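Local coordinates for protein fanconi-associated nuclease 1 homolog (Pseudomonas aeruginosa, PDB 5Y7Q) that belongs to the FAN1 family of nucleases, a largely helical protein that joins HTH and SAP domains to a VRR-NUC domain and is modelled here with bound nucleic acid, at residues L51-I54 with G55-Y58. Residues are numbered along the deposited sequence; the frame is centred on the assembly and turned at random.
Sequences LAWI and GERY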
ATOM      1  N   LEU A  51       5.612  -0.334 -24.821  1.00 73.37           N
ATOM      2  CA  LEU A  51       4.692  -0.134 -25.943  1.00 68.46           C
ATOM      3  C   LEU A  51       4.473  -1.434 -26.703  1.00 74.91           C
ATOM      4  O   LEU A  51       3.330  -1.808 -26.997  1.00 82.00           O
ATOM      5  CB  LEU A  51       5.202   0.958 -26.876  1.00 60.22           C
ATOM      6  CG  LEU A  51       5.282   2.355 -26.265  1.00 62.19           C
ATOM      7  CD1 LEU A  51       5.662   3.325 -27.335  1.00 58.38           C
ATOM      8  CD2 LEU A  51       3.991   2.792 -25.561  1.00 56.58           C
ATOM      9  N   ALA A  52       5.558  -2.150 -27.013  1.00 70.27           N
ATOM     10  CA  ALA A  52       5.430  -3.428 -27.706  1.00 69.02           C
ATOM     11  C   ALA A  52       4.576  -4.400 -26.907  1.00 80.24           C
ATOM     12  O   ALA A  52       3.618  -4.989 -27.435  1.00 80.27           O
ATOM     13  CB  ALA A  52       6.811  -4.027 -27.957  1.00 70.91           C
ATOM     14  N   TRP A  53       4.934  -4.591 -25.628  1.00 74.44           N
ATOM     15  CA  TRP A  53       4.197  -5.475 -24.732  1.00 66.98           C
ATOM     16  C   TRP A  53       2.697  -5.191 -24.773  1.00 72.41           C
ATOM     17  O   TRP A  53       1.881  -6.113 -24.901  1.00 78.26           O
ATOM     18  CB  TRP A  53       4.765  -5.292 -23.330  1.00 62.93           C
ATOM     19  CG  TRP A  53       4.259  -6.151 -22.252  1.00 63.42           C
ATOM     20  CD1 TRP A  53       3.155  -5.941 -21.485  1.00 63.11           C
ATOM     21  CD2 TRP A  53       4.885  -7.332 -21.746  1.00 78.94           C
ATOM     22  NE1 TRP A  53       3.039  -6.933 -20.536  1.00 78.81           N
ATOM     23  CE2 TRP A  53       4.086  -7.804 -20.680  1.00 79.60           C
ATOM     24  CE3 TRP A  53       6.034  -8.050 -22.103  1.00 82.04           C
ATOM     25  CZ2 TRP A  53       4.404  -8.952 -19.963  1.00 81.00           C
ATOM     26  CZ3 TRP A  53       6.346  -9.188 -21.396  1.00 85.66           C
ATOM     27  CH2 TRP A  53       5.537  -9.629 -20.333  1.00 86.26           C
ATOM     28  N   ILE A  54       2.316  -3.908 -24.692  1.00 67.05           N
ATOM     29  CA  ILE A  54       0.899  -3.537 -24.745  1.00 70.69           C
ATOM     30  C   ILE A  54       0.316  -3.815 -26.117  1.00 72.58           C
ATOM     31  O   ILE A  54      -0.867  -4.154 -26.244  1.00 74.45           O
ATOM     32  CB  ILE A  54       0.718  -2.062 -24.349  1.00 74.64           C
ATOM     33  CG1 ILE A  54       0.936  -1.899 -22.844  1.00 69.01           C
ATOM     34  CG2 ILE A  54      -0.655  -1.546 -24.752  1.00 65.41           C
ATOM     35  CD1 ILE A  54       1.170  -0.472 -22.451  1.00 71.11           C
ATOM     36  N   GLY A  55       1.130  -3.686 -27.161  1.00 76.77           N
ATOM     37  CA  GLY A  55       0.670  -4.036 -28.490  1.00 85.80           C
ATOM     38  C   GLY A  55       0.289  -5.497 -28.620  1.00 96.35           C
ATOM     39  O   GLY A  55      -0.723  -5.824 -29.240  1.00100.66           O
ATOM     40  N   GLU A  56       1.094  -6.400 -28.049  1.00 96.33           N
ATOM     41  CA  GLU A  56       0.769  -7.816 -28.213  1.00 99.60           C
ATOM     42  C   GLU A  56      -0.301  -8.285 -27.226  1.00 93.87           C
ATOM     43  O   GLU A  56      -1.207  -9.037 -27.613  1.00 97.51           O
ATOM     44  CB  GLU A  56       2.035  -8.677 -28.101  1.00107.91           C
ATOM     45  CG  GLU A  56       2.832  -8.486 -26.819  1.00123.83           C
ATOM     46  CD  GLU A  56       4.091  -9.344 -26.762  1.00132.47           C
ATOM     47  OE1 GLU A  56       4.420  -9.978 -27.796  1.00136.46           O
ATOM     48  OE2 GLU A  56       4.742  -9.378 -25.683  1.00125.33           O
ATOM     49  N   ARG A  57      -0.209  -7.880 -25.948  1.00 82.43           N
ATOM     50  CA  ARG A  57      -1.119  -8.445 -24.947  1.00 84.38           C
ATOM     51  C   ARG A  57      -2.469  -7.742 -24.909  1.00 88.19           C
ATOM     52  O   ARG A  57      -3.472  -8.359 -24.523  1.00 81.47           O
ATOM     53  CB  ARG A  57      -0.506  -8.400 -23.547  1.00 81.14           C
ATOM     54  CG  ARG A  57       0.959  -8.722 -23.472  1.00 86.62           C
ATOM     55  CD  ARG A  57       1.229 -10.116 -23.942  1.00 97.29           C
ATOM     56  NE  ARG A  57       1.331 -11.044 -22.826  1.00108.25           N
ATOM     57  CZ  ARG A  57       2.414 -11.168 -22.075  1.00 96.57           C
ATOM     58  NH1 ARG A  57       3.468 -10.403 -22.342  1.00 81.96           N
ATOM     59  NH2 ARG A  57       2.434 -12.056 -21.078  1.00 90.77           N
ATOM     60  N   TYR A  58      -2.494  -6.439 -25.189  1.00 89.75           N
ATOM     61  CA  TYR A  58      -3.716  -5.649 -25.142  1.00 89.48           C
ATOM     62  C   TYR A  58      -4.316  -5.346 -26.511  1.00 92.40           C
ATOM     63  O   TYR A  58      -5.270  -4.567 -26.580  1.00100.31           O
ATOM     64  CB  TYR A  58      -3.475  -4.373 -24.353  1.00 86.14           C
ATOM     65  CG  TYR A  58      -3.373  -4.670 -22.875  1.00 93.38           C
ATOM     66  CD1 TYR A  58      -2.146  -4.943 -22.290  1.00 93.19           C
ATOM     67  CD2 TYR A  58      -4.507  -4.717 -22.070  1.00 98.32           C
ATOM     68  CE1 TYR A  58      -2.041  -5.234 -20.947  1.00 91.70           C
ATOM     69  CE2 TYR A  58      -4.407  -5.001 -20.719  1.00100.41           C
ATOM     70  CZ  TYR A  58      -3.169  -5.258 -20.168  1.00 99.67           C
ATOM     71  OH  TYR A  58      -3.044  -5.546 -18.827  1.00112.33           O
TER
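Arg57 and Trp53 are joined twice, through backbone and side chain, one turn apart at the C-terminal end of helix 42-57. The amide N of Arg57 donates to Trp53 O at 2.9 Å, a nearly straight bond (169° at the hydrogen). Around it the i to i+4 ladder runs from Gly55 N to Leu51 O, through Glu56 N to Ala52 O, to Tyr58 N. Tyr58, the first residue to leave helical phi/psi, still donates from this N to Ile54 O at 3.0 Å.

Outside the backbone, the Arg57 guanidinium makes a cation-pi contact over one face of the indole, with CZ 4.0 Å from the centroid of the Trp53 six-membered ring. The two planes are inclined by 54°, so the groups do not stack flat. Bends at chi2 (-62°) and chi3 fold the arginine back over the ring, and its CG makes a CH-pi contact 4.1 Å from the centroid of the five-membered ring. Glu56 OE2 forms a long salt bridge of 3.7 Å to Arg57 NH1. On another side of the helix, Ile54 CG2 packs against Tyr58 CB.

Ser227 O accepts a hydrogen bond from Arg57 NH2, while Phe226 touches both Trp53 and Arg57. Helix 190-201 packs on this end of helix 42-57, which lies in the FAN1 HTH region: Leu196 meets Leu51 and Ile54, Met199 touches Tyr58, and Tyr200 sits edge-to-face with Trp53.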